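Local structure of ornithine carbamoyltransferase (Giardia intestinalis, 3GRF) at residues Ile103-Leu108 / Pro124-Leu129; Lys230-Val235 / Asp267-Val272; Leu178-Ala183 / Lys203-Glu208; Arg27-Lys32 / Asp141-Lys146; Val237-Ser242 / Ile278-Leu283. The protein probably catalyses the reversible transfer of a carbamoyl group between carbamoyl phosphate and ornithine, with citrulline as the other partner, in arginine degradation. All coordinates share one frame; numbering follows the deposited sequence.

The five contacts sample two parallel-sheet domains and helix 135-151, which touches both. Contacts 1 and 4 belong to the carbamoyl-phosphate-binding half, contacts 2, 3 and 5 to the ornithine-binding half; contacts 1 and 2 lie on opposite sides of the chain's centre, their centres about 35 Å apart. Contacts 2 and 5 interleave along the chain and touch, Met270 packing on Phe279. Helix 135-151 brings contact 4 against both contact 3, through Phe142, and contact 5, where Asp141 probably bonds to the Tyr239 hydroxyl. No substrate is bound; the nickel ion lies about 13 Å from the Thr105 side chain. The carboxyl ends of the strands in contact 5 probably border the ornithine site, as in relatives.

Contact 1: Ile103-Leu108 / Pro124-Leu129; sequences ICTARL and PCINAL
Ile103 and Ile126 touch through their CD1 atoms, 3.6 Å apart, in the closely packed half of a parallel strand pair. Ile126 sets CG1 beside its own backbone N (chi1 -68°), which turns that branch over to Ile103, while its CB lies 3.9 Å from Thr105 CG2. Thr105 and Ile126 share this face of the sheet. The other face holds Cys104 and Cys125, which meet as a methylene and a sulfur, Cys104 CB to Cys125 SG 4.2 Å. Between the faces runs the usual parallel pattern: Cys104 bonds through N to Pro124 O and through O to Ile126 N, and Ala106 repeats this with Ile126 O and Ala128 N. The last bond, Ala128 N to Ala106 O, is short at 2.8 Å and nearly straight (168°), although its donor stands 38° out of the carbonyl plane.

Beyond it the packing opens toward solvent. Arg107 bends at its second torsion and runs alongside Leu129, whose CD2 lies over one guanidinium face, 3.2 Å from Arg107 NH2. Where direct pairing stops, a water bridges the two segments, accepting from Leu108 N at 2.6 Å and probably donating to Leu129 O at 2.8 Å. Asn127 shapes this exit with an Asx turn, OD1 accepting from Leu129 N at 2.9 Å, while its ND2 bonds to Leu11 O.

Helix 111-120 completes the beta-alpha-beta unit and packs its methionines on Cys104 and Ala106; strand 46-51 flanks 103-107 on the side away from 125-127, and helix 303-322 closes over Ile103 and Pro124.

Contact 2: Lys230-Val235 / Asp267-Val272; sequences KGCEGV and DAVMAV
Cys232 swings SG beside its own backbone N (chi1 -69°), and Val269 holds CG1 anti to its backbone N (chi1 165°); Cys232 SG and Val269 CG1 end 4.0 Å apart. This is a small apolar contact between residues of two short helices, and it lies beside a more directional backbone link. Gly234 N donates to Val272 O at 2.9 Å in an almost straight bond (171°). The same oxygen receives the CA-H of Glu233, with Glu233 CA 3.4 Å from Val272 O, and is thus approached by two neighbouring donors of unequal strength.

What presents these donors is a type II beta turn from Cys232 to Val235, closed by Val235 N to Cys232 O at 3.0 Å. Gly234 has the positive phi expected at the third position of such a turn, and its N-H is directed outward to the other chain segment. Glu233, on the exposed side, contributes its aliphatic part: Glu233 CG lies 4.1 Å from Val272 CB, and the two side chains cross at a slant.

Helix 228-232 thus lies against the short helix 267-270, whose Val269 also packs on Cys228 and Lys229. Cys228 is disulfide-bonded to Cys167 of strand 164-167, the strand on which Cys232 and Val235 also rest. Met270, its CB directed away from the turn, packs against Val295 of helix 293-296 and against strands 237-240 and 278-281.

Contact 3: Leu178-Ala183 / Lys203-Glu208; sequences LMRGCA and KEVIDE
Arg180 NE donates to Glu208 OE1 at 2.9 Å, a salt bridge joining two neighbouring helices. The bond is somewhat bent (143° at the hydrogen), and NE meets the oxygen from above the carboxylate plane; a single bond joins the two groups, with guanidinium and carboxylate turned 67° apart. Arg180 reaches it with a chain extended from CG to NE, and its NH2 passes Val205 CG2 at 3.9 Å. Beside the ion pair, Met179 bends at its last torsion (chi3 64°) and lays CE against Val205 CG1 at 3.8 Å and Ile206 CG1 at 4.0 Å.

A second shell fixes both charged groups. Arg180 NH1 pairs with Asp177 and bonds to Phe132 O, and the guanidinium makes a cation-pi contact with the Phe132 ring; Glu208 OE2 accepts from Ser14 OG. With NH1 and OE2 held as well, the turning of both groups is probably restricted.

The local axes of 178-183 and 203-208 run nearly parallel, 9.8 Å apart at closest approach. Helices 173-185 and 203-216 stand on either side of strand 188-192 in sequence, and such side-by-side packing of successive crossover helices is characteristic of a Rossmann-like alpha/beta domain.

Contact 4: Arg27-Lys32 / Asp141-Lys146; sequences RALDMK and DFMTIK
Residues 27-32 and 141-146, on helices 18-33 and 135-151, cross at -69°, their local axes 10.3 Å apart at closest approach, with Leu29 and Met143 nearest by their CA atoms. Met143 is central to this crossing. CG stands anti to its backbone N (chi1 176°) and the chain bends at chi2 (-147°), which lays the thioether across the face of the other helix: Met143 SD touches Ala28 CB at 3.7 Å, and CE lies 3.7 Å from Ala28 O and 3.8 Å from Lys32 CD. Leu29 slides past Met143 in the opposite sense, its CD2 3.9 Å from Met143 CG, and Leu29 CD1 lies 3.7 Å from Lys146 CD.

Both lysines are extended and serve the contact through their methylenes, while their ammonium groups travel on to acids of the partner helix. Lys32 NZ forms a salt bridge with Glu147 and also bonds to Asn309; Lys146 NZ forms one with Asp26. The apolar centre is therefore flanked by two reciprocal charge pairs, each helix supplying one lysine and one acid.

Around the crossing, helix 303-322 packs on Met31, Lys32 and Met143. Helix 135-151 turns its other sides to the second domain: Phe142 meets Leu178 and Leu185 of helix 173-185, and Asp141, Thr144 and Ile145 lie against Met280 of strand 278-281, a position consistent with one of the two interdomain helices of transcarbamoylases.

Contact 5: Val237-Ser242 / Ile278-Leu283; sequences VVYTDS and IFMNCL
Cys282 N is buried without any partner beside the Tyr239 ring, 4.0 Å from Tyr239 CZ. Tyr239 CG stands anti to the backbone N (chi1 -171°), which carries the ring over to Met280; one ring face has Met280 C above it, offset toward the rim. The ring's CD2 comes to 3.4 Å from Met280 CB, and Met280 SD sits 5.3 Å from the ring centroid, 69° off its normal, an oblique Met-aromatic contact. The same sulfur touches Val237 CG1 at 3.6 Å. Tyr239 OH passes Cys282 CB at 3.2 Å on its way to Asp141, its probable hydrogen-bond partner.

Strands 237-240 and 278-281 are the last two at one border of the Rossmann-like sheet of the ornithine-binding domain, 278-281 outermost. Val238 N bonds to Ile278 O, Met280 N to Val238 O at 2.9 Å (170°), and Thr240 N to Met280 O. On the opposite face from Tyr239, Thr240 CG2 meets the Phe279 ring edge, 3.7 Å from Phe279 CE1.

Past the strands, Asp241 CB rests 3.7 Å from Cys282 SG, while Asp241 OD2 bonds to Tyr166 and Asn172. Asn281, Cys282 and Leu283 probably align with the His-Cys-Leu of the motif in related enzymes, with asparagine at the histidine position; Leu283 packs on Val96 of a neighbouring subunit.

Contact 1: Ile103-Leu108 / Pro124-Leu129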
# COMPACT_ATOMS: atom_id res chain seq x y z
N ILE A 103 15.79 -0.57 3.55
CA ILE A 103 15.62 -1.22 4.84
C ILE A 103 14.46 -2.17 4.76
O ILE A 103 13.63 -2.01 3.88
CB ILE A 103 15.40 -0.21 6.02
CG1 ILE A 103 15.31 -0.92 7.36
CG2 ILE A 103 14.19 0.71 5.82
CD1 ILE A 103 15.61 -0.02 8.49
N CYS A 104 14.41 -3.15 5.67
CA CYS A 104 13.40 -4.22 5.60
C CYS A 104 12.96 -4.60 7.02
O CYS A 104 13.79 -4.74 7.90
CB CYS A 104 13.97 -5.45 4.88
SG CYS A 104 12.98 -7.00 4.97
N THR A 105 11.67 -4.77 7.23
CA THR A 105 11.19 -5.37 8.47
C THR A 105 10.39 -6.57 7.99
O THR A 105 9.90 -6.56 6.87
CB THR A 105 10.18 -4.44 9.21
OG1 THR A 105 9.15 -4.11 8.31
CG2 THR A 105 10.83 -3.13 9.72
N ALA A 106 10.28 -7.60 8.82
CA ALA A 106 9.53 -8.79 8.43
C ALA A 106 8.94 -9.39 9.67
O ALA A 106 9.57 -9.42 10.73
CB ALA A 106 10.42 -9.81 7.73
N ARG A 107 7.70 -9.84 9.55
CA ARG A 107 6.96 -10.48 10.61
C ARG A 107 6.74 -11.89 10.14
O ARG A 107 5.76 -12.14 9.42
CB ARG A 107 5.65 -9.75 10.87
CG ARG A 107 5.08 -9.91 12.28
CD ARG A 107 4.41 -11.28 12.43
NE ARG A 107 3.49 -11.35 13.58
CZ ARG A 107 2.68 -10.36 13.98
NH1 ARG A 107 2.66 -9.20 13.33
NH2 ARG A 107 1.89 -10.55 15.04
N LEU A 108 7.62 -12.82 10.51
CA LEU A 108 7.54 -14.19 9.99
C LEU A 108 7.36 -15.17 11.15
O LEU A 108 7.75 -14.88 12.29
CB LEU A 108 8.79 -14.51 9.12
CG LEU A 108 9.16 -13.48 8.03
CD1 LEU A 108 10.63 -13.56 7.58
CD2 LEU A 108 8.22 -13.53 6.83
N PRO A 124 19.77 -3.35 6.24
CA PRO A 124 19.29 -3.80 7.57
C PRO A 124 17.93 -4.56 7.62
O PRO A 124 16.94 -4.09 7.08
CB PRO A 124 19.20 -2.51 8.38
CG PRO A 124 20.02 -1.51 7.67
CD PRO A 124 20.15 -1.93 6.22
N CYS A 125 17.88 -5.70 8.29
CA CYS A 125 16.58 -6.38 8.53
C CYS A 125 16.20 -6.41 10.05
O CYS A 125 17.04 -6.60 10.95
CB CYS A 125 16.51 -7.80 7.93
SG CYS A 125 16.98 -7.98 6.21
N ILE A 126 14.93 -6.17 10.29
CA ILE A 126 14.42 -5.93 11.63
C ILE A 126 13.31 -6.94 11.79
O ILE A 126 12.49 -7.08 10.92
CB ILE A 126 13.88 -4.50 11.78
CG1 ILE A 126 15.04 -3.50 11.70
CG2 ILE A 126 13.14 -4.36 13.12
CD1 ILE A 126 14.62 -2.12 11.22
N ASN A 127 13.36 -7.70 12.89
CA ASN A 127 12.33 -8.65 13.23
C ASN A 127 11.14 -7.87 13.81
O ASN A 127 11.25 -7.21 14.85
CB ASN A 127 12.93 -9.66 14.23
CG ASN A 127 11.90 -10.48 14.95
OD1 ASN A 127 10.84 -10.75 14.42
ND2 ASN A 127 12.23 -10.92 16.15
N ALA A 128 10.00 -7.92 13.11
CA ALA A 128 8.79 -7.19 13.50
C ALA A 128 7.88 -8.11 14.32
O ALA A 128 6.74 -7.77 14.62
CB ALA A 128 8.06 -6.67 12.24
N LEU A 129 8.39 -9.30 14.63
CA LEU A 129 7.87 -10.19 15.67
C LEU A 129 8.09 -11.60 15.17
O LEU A 129 7.73 -11.92 14.04
CB LEU A 129 6.38 -9.97 15.99
CG LEU A 129 5.68 -10.95 16.97
CD1 LEU A 129 6.40 -11.08 18.31
CD2 LEU A 129 4.25 -10.52 17.23
O HOH W 1 9.62 -12.55 12.14

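Contact 2: Lys230-Val235 / Asp267-Val272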
# COMPACT_ATOMS: atom_id res chain seq x y z
N LYS A 230 4.24 -12.27 45.14
CA LYS A 230 5.55 -12.23 45.75
C LYS A 230 6.47 -11.57 44.75
O LYS A 230 7.32 -10.78 45.12
CB LYS A 230 6.04 -13.64 46.12
CG LYS A 230 5.10 -14.40 47.05
CD LYS A 230 5.79 -14.86 48.32
CE LYS A 230 4.77 -15.33 49.40
NZ LYS A 230 4.23 -14.22 50.27
N GLY A 231 6.27 -11.90 43.47
CA GLY A 231 7.13 -11.36 42.42
C GLY A 231 6.92 -9.89 42.16
O GLY A 231 7.87 -9.18 41.79
N CYS A 232 5.68 -9.44 42.35
CA CYS A 232 5.29 -8.05 42.08
C CYS A 232 5.40 -7.12 43.31
O CYS A 232 5.16 -5.91 43.20
CB CYS A 232 3.87 -7.98 41.50
SG CYS A 232 3.73 -8.65 39.84
N GLU A 233 5.75 -7.67 44.46
CA GLU A 233 5.80 -6.87 45.69
C GLU A 233 6.87 -5.84 45.50
O GLU A 233 8.04 -6.19 45.25
CB GLU A 233 6.19 -7.72 46.87
CG GLU A 233 5.21 -7.71 48.01
CD GLU A 233 5.67 -8.67 49.08
OE1 GLU A 233 5.58 -9.91 48.85
OE2 GLU A 233 6.15 -8.18 50.13
N GLY A 234 6.47 -4.58 45.60
CA GLY A 234 7.40 -3.46 45.48
C GLY A 234 7.70 -2.98 44.06
O GLY A 234 8.40 -1.98 43.88
N VAL A 235 7.20 -3.66 43.04
CA VAL A 235 7.68 -3.40 41.68
C VAL A 235 7.08 -2.10 41.12
O VAL A 235 6.05 -1.63 41.61
CB VAL A 235 7.48 -4.61 40.70
CG1 VAL A 235 8.20 -5.87 41.21
CG2 VAL A 235 6.02 -4.89 40.46
N ASP A 267 -6.49 -6.85 40.94
CA ASP A 267 -6.38 -5.70 41.85
C ASP A 267 -5.44 -6.07 43.02
O ASP A 267 -4.69 -5.21 43.50
CB ASP A 267 -7.76 -5.30 42.41
CG ASP A 267 -8.66 -4.54 41.40
OD1 ASP A 267 -8.21 -4.07 40.34
OD2 ASP A 267 -9.86 -4.36 41.71
N ALA A 268 -5.48 -7.32 43.48
CA ALA A 268 -4.63 -7.75 44.61
C ALA A 268 -3.17 -7.81 44.18
O ALA A 268 -2.27 -7.59 44.98
CB ALA A 268 -5.05 -9.12 45.12
N VAL A 269 -2.95 -8.14 42.92
CA VAL A 269 -1.60 -8.13 42.36
C VAL A 269 -1.10 -6.67 42.34
O VAL A 269 -0.03 -6.39 42.85
CB VAL A 269 -1.50 -8.85 40.96
CG1 VAL A 269 -0.21 -8.51 40.25
CG2 VAL A 269 -1.56 -10.37 41.12
N MET A 270 -1.88 -5.76 41.75
CA MET A 270 -1.47 -4.35 41.65
C MET A 270 -1.34 -3.64 43.01
O MET A 270 -0.49 -2.75 43.18
CB MET A 270 -2.39 -3.55 40.70
CG MET A 270 -2.36 -4.04 39.25
SD MET A 270 -0.72 -3.91 38.46
CE MET A 270 -0.68 -2.09 38.14
N ALA A 271 -2.17 -4.06 43.98
CA ALA A 271 -2.10 -3.58 45.37
C ALA A 271 -0.79 -3.88 46.10
O ALA A 271 -0.53 -3.30 47.13
CB ALA A 271 -3.32 -4.08 46.20
N VAL A 272 0.04 -4.78 45.55
CA VAL A 272 1.31 -5.04 46.23
C VAL A 272 2.48 -4.28 45.63
O VAL A 272 3.59 -4.32 46.15
CB VAL A 272 1.64 -6.54 46.32
CG1 VAL A 272 0.54 -7.29 47.08
CG2 VAL A 272 1.82 -7.15 44.95

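Contact 3: Leu178-Ala183 / Lys203-Glu208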
# COMPACT_ATOMS: atom_id res chain seq x y z
N LEU A 178 11.93 -8.60 26.76
CA LEU A 178 11.82 -7.68 27.94
C LEU A 178 13.00 -7.99 28.89
O LEU A 178 13.64 -7.06 29.38
CB LEU A 178 10.48 -7.88 28.68
CG LEU A 178 9.39 -6.79 28.69
CD1 LEU A 178 9.80 -5.57 27.84
CD2 LEU A 178 8.06 -7.35 28.18
N MET A 179 13.25 -9.27 29.14
CA MET A 179 14.38 -9.67 29.97
C MET A 179 15.68 -9.11 29.40
O MET A 179 16.49 -8.56 30.16
CB MET A 179 14.47 -11.19 30.04
CG MET A 179 13.29 -11.87 30.79
SD MET A 179 13.20 -13.65 30.40
CE MET A 179 14.74 -14.25 31.08
N ARG A 180 15.87 -9.24 28.09
CA ARG A 180 17.06 -8.65 27.42
C ARG A 180 17.13 -7.12 27.58
O ARG A 180 18.22 -6.58 27.78
CB ARG A 180 17.14 -9.02 25.93
CG ARG A 180 17.38 -10.53 25.58
CD ARG A 180 17.09 -10.79 24.09
NE ARG A 180 16.87 -12.23 23.78
CZ ARG A 180 15.84 -12.71 23.06
NH1 ARG A 180 14.91 -11.90 22.60
NH2 ARG A 180 15.73 -14.02 22.83
N GLY A 181 16.00 -6.41 27.40
CA GLY A 181 15.99 -4.94 27.53
C GLY A 181 16.39 -4.53 28.94
O GLY A 181 17.23 -3.66 29.13
N CYS A 182 15.81 -5.19 29.94
CA CYS A 182 16.10 -4.96 31.34
C CYS A 182 17.59 -5.22 31.59
O CYS A 182 18.25 -4.43 32.22
CB CYS A 182 15.33 -5.93 32.24
SG CYS A 182 13.61 -5.62 32.58
N ALA A 183 18.10 -6.37 31.18
CA ALA A 183 19.51 -6.68 31.41
C ALA A 183 20.40 -5.56 30.87
O ALA A 183 21.35 -5.17 31.53
CB ALA A 183 19.85 -7.94 30.74
N LYS A 203 16.39 -21.53 29.36
CA LYS A 203 17.73 -21.29 29.97
C LYS A 203 18.70 -20.46 29.10
O LYS A 203 19.52 -19.66 29.62
CB LYS A 203 18.40 -22.58 30.49
CG LYS A 203 19.74 -22.32 31.19
CD LYS A 203 19.92 -23.09 32.53
CE LYS A 203 21.24 -22.70 33.21
NZ LYS A 203 22.39 -22.62 32.25
N GLU A 204 18.59 -20.63 27.79
CA GLU A 204 19.40 -19.90 26.84
C GLU A 204 19.21 -18.40 27.00
O GLU A 204 20.18 -17.62 26.94
CB GLU A 204 19.18 -20.43 25.40
CG GLU A 204 18.27 -19.63 24.48
CD GLU A 204 18.76 -19.61 23.03
OE1 GLU A 204 19.49 -18.65 22.64
OE2 GLU A 204 18.40 -20.54 22.28
N VAL A 205 17.97 -18.01 27.27
CA VAL A 205 17.57 -16.60 27.33
C VAL A 205 18.05 -15.99 28.67
O VAL A 205 18.64 -14.91 28.71
CB VAL A 205 16.03 -16.44 27.08
CG1 VAL A 205 15.55 -15.06 27.41
CG2 VAL A 205 15.68 -16.81 25.62
N ILE A 206 17.86 -16.72 29.77
CA ILE A 206 18.41 -16.36 31.08
C ILE A 206 19.94 -16.18 30.99
O ILE A 206 20.47 -15.12 31.38
CB ILE A 206 18.04 -17.41 32.15
CG1 ILE A 206 16.54 -17.66 32.17
CG2 ILE A 206 18.49 -16.96 33.53
CD1 ILE A 206 16.13 -19.01 32.88
N ASP A 207 20.63 -17.16 30.41
CA ASP A 207 22.10 -17.08 30.20
C ASP A 207 22.56 -15.86 29.40
O ASP A 207 23.49 -15.15 29.80
CB ASP A 207 22.63 -18.33 29.49
CG ASP A 207 22.52 -19.59 30.34
OD1 ASP A 207 22.13 -19.51 31.53
OD2 ASP A 207 22.84 -20.68 29.81
N GLU A 208 21.92 -15.62 28.26
CA GLU A 208 22.19 -14.38 27.50
C GLU A 208 22.08 -13.15 28.38
O GLU A 208 22.92 -12.23 28.32
CB GLU A 208 21.25 -14.22 26.30
CG GLU A 208 21.38 -12.84 25.62
CD GLU A 208 20.66 -12.76 24.28
OE1 GLU A 208 19.55 -13.32 24.18
OE2 GLU A 208 21.21 -12.13 23.35

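Contact 4: Arg27-Lys32 / Asp141-Lys146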
# COMPACT_ATOMS: atom_id res chain seq x y z
N ARG A 27 15.97 9.24 21.23
CA ARG A 27 15.66 9.71 19.87
C ARG A 27 14.12 9.59 19.66
O ARG A 27 13.46 10.52 19.20
CB ARG A 27 16.46 8.90 18.87
CG ARG A 27 16.32 9.32 17.45
CD ARG A 27 17.62 9.89 17.02
NE ARG A 27 17.63 10.19 15.60
CZ ARG A 27 18.27 11.23 15.09
NH1 ARG A 27 18.91 12.09 15.88
NH2 ARG A 27 18.22 11.43 13.79
N ALA A 28 13.56 8.45 20.05
CA ALA A 28 12.11 8.24 19.97
C ALA A 28 11.39 9.35 20.72
O ALA A 28 10.38 9.85 20.27
CB ALA A 28 11.74 6.88 20.61
N LEU A 29 11.89 9.67 21.91
CA LEU A 29 11.28 10.70 22.75
C LEU A 29 11.39 12.07 22.11
O LEU A 29 10.46 12.90 22.18
CB LEU A 29 11.95 10.71 24.13
CG LEU A 29 11.57 9.63 25.13
CD1 LEU A 29 12.54 9.73 26.29
CD2 LEU A 29 10.09 9.81 25.54
N ASP A 30 12.52 12.33 21.46
CA ASP A 30 12.65 13.65 20.80
C ASP A 30 11.85 13.73 19.53
O ASP A 30 11.40 14.80 19.16
CB ASP A 30 14.10 14.01 20.50
CG ASP A 30 14.23 15.45 19.96
OD1 ASP A 30 14.72 15.65 18.85
OD2 ASP A 30 13.78 16.38 20.66
N MET A 31 11.69 12.61 18.83
CA MET A 31 10.81 12.57 17.64
C MET A 31 9.35 12.65 17.99
O MET A 31 8.56 13.11 17.20
CB MET A 31 11.02 11.28 16.84
CG MET A 31 12.43 11.13 16.32
SD MET A 31 12.63 9.54 15.59
CE MET A 31 14.03 9.80 14.50
N LYS A 32 8.98 12.17 19.18
CA LYS A 32 7.64 12.38 19.71
C LYS A 32 7.25 13.80 19.93
O LYS A 32 6.14 14.22 19.55
CB LYS A 32 7.41 11.59 20.99
CG LYS A 32 5.91 11.45 21.23
CD LYS A 32 5.62 10.61 22.48
CE LYS A 32 4.10 10.55 22.67
NZ LYS A 32 3.71 9.76 23.88
N ASP A 141 8.23 0.08 24.62
CA ASP A 141 7.98 -0.09 26.05
C ASP A 141 8.97 0.62 26.97
O ASP A 141 8.58 1.36 27.87
CB ASP A 141 7.96 -1.57 26.34
CG ASP A 141 6.82 -2.27 25.62
OD1 ASP A 141 6.84 -3.52 25.46
OD2 ASP A 141 5.89 -1.55 25.23
N PHE A 142 10.26 0.46 26.73
CA PHE A 142 11.21 1.18 27.58
C PHE A 142 11.15 2.69 27.39
O PHE A 142 11.28 3.45 28.35
CB PHE A 142 12.61 0.61 27.42
CG PHE A 142 12.70 -0.81 27.86
CD1 PHE A 142 12.79 -1.84 26.92
CD2 PHE A 142 12.61 -1.13 29.22
CE1 PHE A 142 12.86 -3.14 27.32
CE2 PHE A 142 12.69 -2.47 29.64
CZ PHE A 142 12.80 -3.46 28.67
N MET A 143 10.90 3.12 26.17
CA MET A 143 10.55 4.52 25.92
C MET A 143 9.32 5.00 26.73
O MET A 143 9.33 6.10 27.30
CB MET A 143 10.33 4.74 24.45
CG MET A 143 9.85 6.17 24.09
SD MET A 143 8.70 6.18 22.63
CE MET A 143 8.26 7.91 22.67
N THR A 144 8.28 4.18 26.79
CA THR A 144 7.07 4.48 27.55
C THR A 144 7.38 4.54 29.04
O THR A 144 6.89 5.44 29.74
CB THR A 144 5.95 3.40 27.28
OG1 THR A 144 5.64 3.37 25.87
CG2 THR A 144 4.69 3.67 28.13
N ILE A 145 8.18 3.59 29.52
CA ILE A 145 8.60 3.60 30.92
C ILE A 145 9.38 4.91 31.20
O ILE A 145 9.05 5.62 32.15
CB ILE A 145 9.41 2.32 31.29
CG1 ILE A 145 8.48 1.10 31.35
CG2 ILE A 145 10.18 2.45 32.63
CD1 ILE A 145 9.23 -0.28 31.20
N LYS A 146 10.37 5.27 30.38
CA LYS A 146 11.11 6.53 30.66
C LYS A 146 10.25 7.77 30.63
O LYS A 146 10.43 8.69 31.43
CB LYS A 146 12.29 6.74 29.69
CG LYS A 146 12.88 8.20 29.83
CD LYS A 146 14.29 8.26 29.23
CE LYS A 146 14.97 9.57 29.57
NZ LYS A 146 16.24 9.56 28.79

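Contact 5: Val237-Ser242 / Ile278-Leu283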
# COMPACT_ATOMS: atom_id res chain seq x y z
N VAL A 237 6.67 -1.50 37.63
CA VAL A 237 6.02 -1.77 36.34
C VAL A 237 5.53 -3.20 36.45
O VAL A 237 6.29 -4.08 36.87
CB VAL A 237 6.98 -1.74 35.12
CG1 VAL A 237 6.18 -2.03 33.79
CG2 VAL A 237 7.71 -0.39 35.05
N VAL A 238 4.26 -3.40 36.09
CA VAL A 238 3.74 -4.75 35.93
C VAL A 238 3.26 -4.97 34.50
O VAL A 238 2.35 -4.29 34.02
CB VAL A 238 2.59 -5.03 36.89
CG1 VAL A 238 2.06 -6.49 36.68
CG2 VAL A 238 3.02 -4.80 38.34
N TYR A 239 3.84 -5.95 33.83
CA TYR A 239 3.63 -6.05 32.41
C TYR A 239 3.11 -7.45 32.22
O TYR A 239 3.58 -8.37 32.87
CB TYR A 239 4.98 -5.82 31.73
CG TYR A 239 5.02 -5.66 30.22
CD1 TYR A 239 4.54 -6.66 29.37
CD2 TYR A 239 5.59 -4.56 29.66
CE1 TYR A 239 4.62 -6.54 27.99
CE2 TYR A 239 5.70 -4.43 28.32
CZ TYR A 239 5.18 -5.41 27.48
OH TYR A 239 5.30 -5.25 26.14
N THR A 240 2.09 -7.59 31.38
CA THR A 240 1.60 -8.91 31.00
C THR A 240 1.20 -8.93 29.55
O THR A 240 1.18 -7.90 28.88
CB THR A 240 0.46 -9.37 31.93
OG1 THR A 240 0.20 -10.76 31.67
CG2 THR A 240 -0.79 -8.53 31.74
N ASP A 241 0.96 -10.12 29.00
CA ASP A 241 0.46 -10.15 27.63
C ASP A 241 -0.30 -11.42 27.35
O ASP A 241 -0.42 -12.26 28.23
CB ASP A 241 1.58 -9.80 26.59
CG ASP A 241 2.40 -11.01 26.11
OD1 ASP A 241 2.78 -11.02 24.93
OD2 ASP A 241 2.69 -11.93 26.89
N SER A 242 -0.83 -11.52 26.14
CA SER A 242 -1.83 -12.48 25.76
C SER A 242 -1.43 -13.88 26.17
O SER A 242 -0.33 -14.33 25.89
CB SER A 242 -2.04 -12.37 24.25
OG SER A 242 -2.67 -13.54 23.76
N ILE A 278 3.15 1.42 37.32
CA ILE A 278 2.32 1.54 36.15
C ILE A 278 2.07 0.12 35.66
O ILE A 278 2.81 -0.78 36.01
CB ILE A 278 2.92 2.47 35.05
CG1 ILE A 278 4.17 1.87 34.43
CG2 ILE A 278 3.19 3.92 35.60
CD1 ILE A 278 4.76 2.74 33.29
N PHE A 279 1.03 -0.06 34.87
CA PHE A 279 0.67 -1.35 34.28
C PHE A 279 0.80 -1.25 32.72
O PHE A 279 0.36 -0.26 32.11
CB PHE A 279 -0.76 -1.75 34.69
CG PHE A 279 -1.28 -2.87 33.91
CD1 PHE A 279 -0.91 -4.18 34.25
CD2 PHE A 279 -2.05 -2.64 32.77
CE1 PHE A 279 -1.33 -5.27 33.45
CE2 PHE A 279 -2.49 -3.72 31.96
CZ PHE A 279 -2.12 -5.02 32.29
N MET A 280 1.44 -2.25 32.10
CA MET A 280 1.70 -2.31 30.67
C MET A 280 1.23 -3.65 30.09
O MET A 280 1.24 -4.65 30.81
CB MET A 280 3.21 -2.20 30.46
CG MET A 280 3.73 -0.87 30.92
SD MET A 280 5.48 -0.57 30.55
CE MET A 280 5.47 -0.11 28.82
N ASN A 281 0.85 -3.67 28.81
CA ASN A 281 0.49 -4.90 28.05
C ASN A 281 0.66 -4.49 26.58
O ASN A 281 0.04 -3.49 26.11
CB ASN A 281 -0.99 -5.32 28.39
CG ASN A 281 -1.50 -6.57 27.62
OD1 ASN A 281 -2.39 -7.26 28.10
ND2 ASN A 281 -0.96 -6.85 26.45
N CYS A 282 1.50 -5.21 25.84
CA CYS A 282 1.82 -4.81 24.47
C CYS A 282 0.61 -4.92 23.53
O CYS A 282 0.64 -4.36 22.43
CB CYS A 282 3.01 -5.62 23.96
SG CYS A 282 2.84 -7.42 24.10
N LEU A 283 -0.44 -5.62 23.97
CA LEU A 283 -1.68 -5.85 23.17
C LEU A 283 -1.51 -6.93 22.09
O LEU A 283 -0.40 -7.26 21.72
CB LEU A 283 -2.26 -4.54 22.58
CG LEU A 283 -2.59 -3.39 23.54
CD1 LEU A 283 -3.05 -2.11 22.82
CD2 LEU A 283 -3.61 -3.84 24.61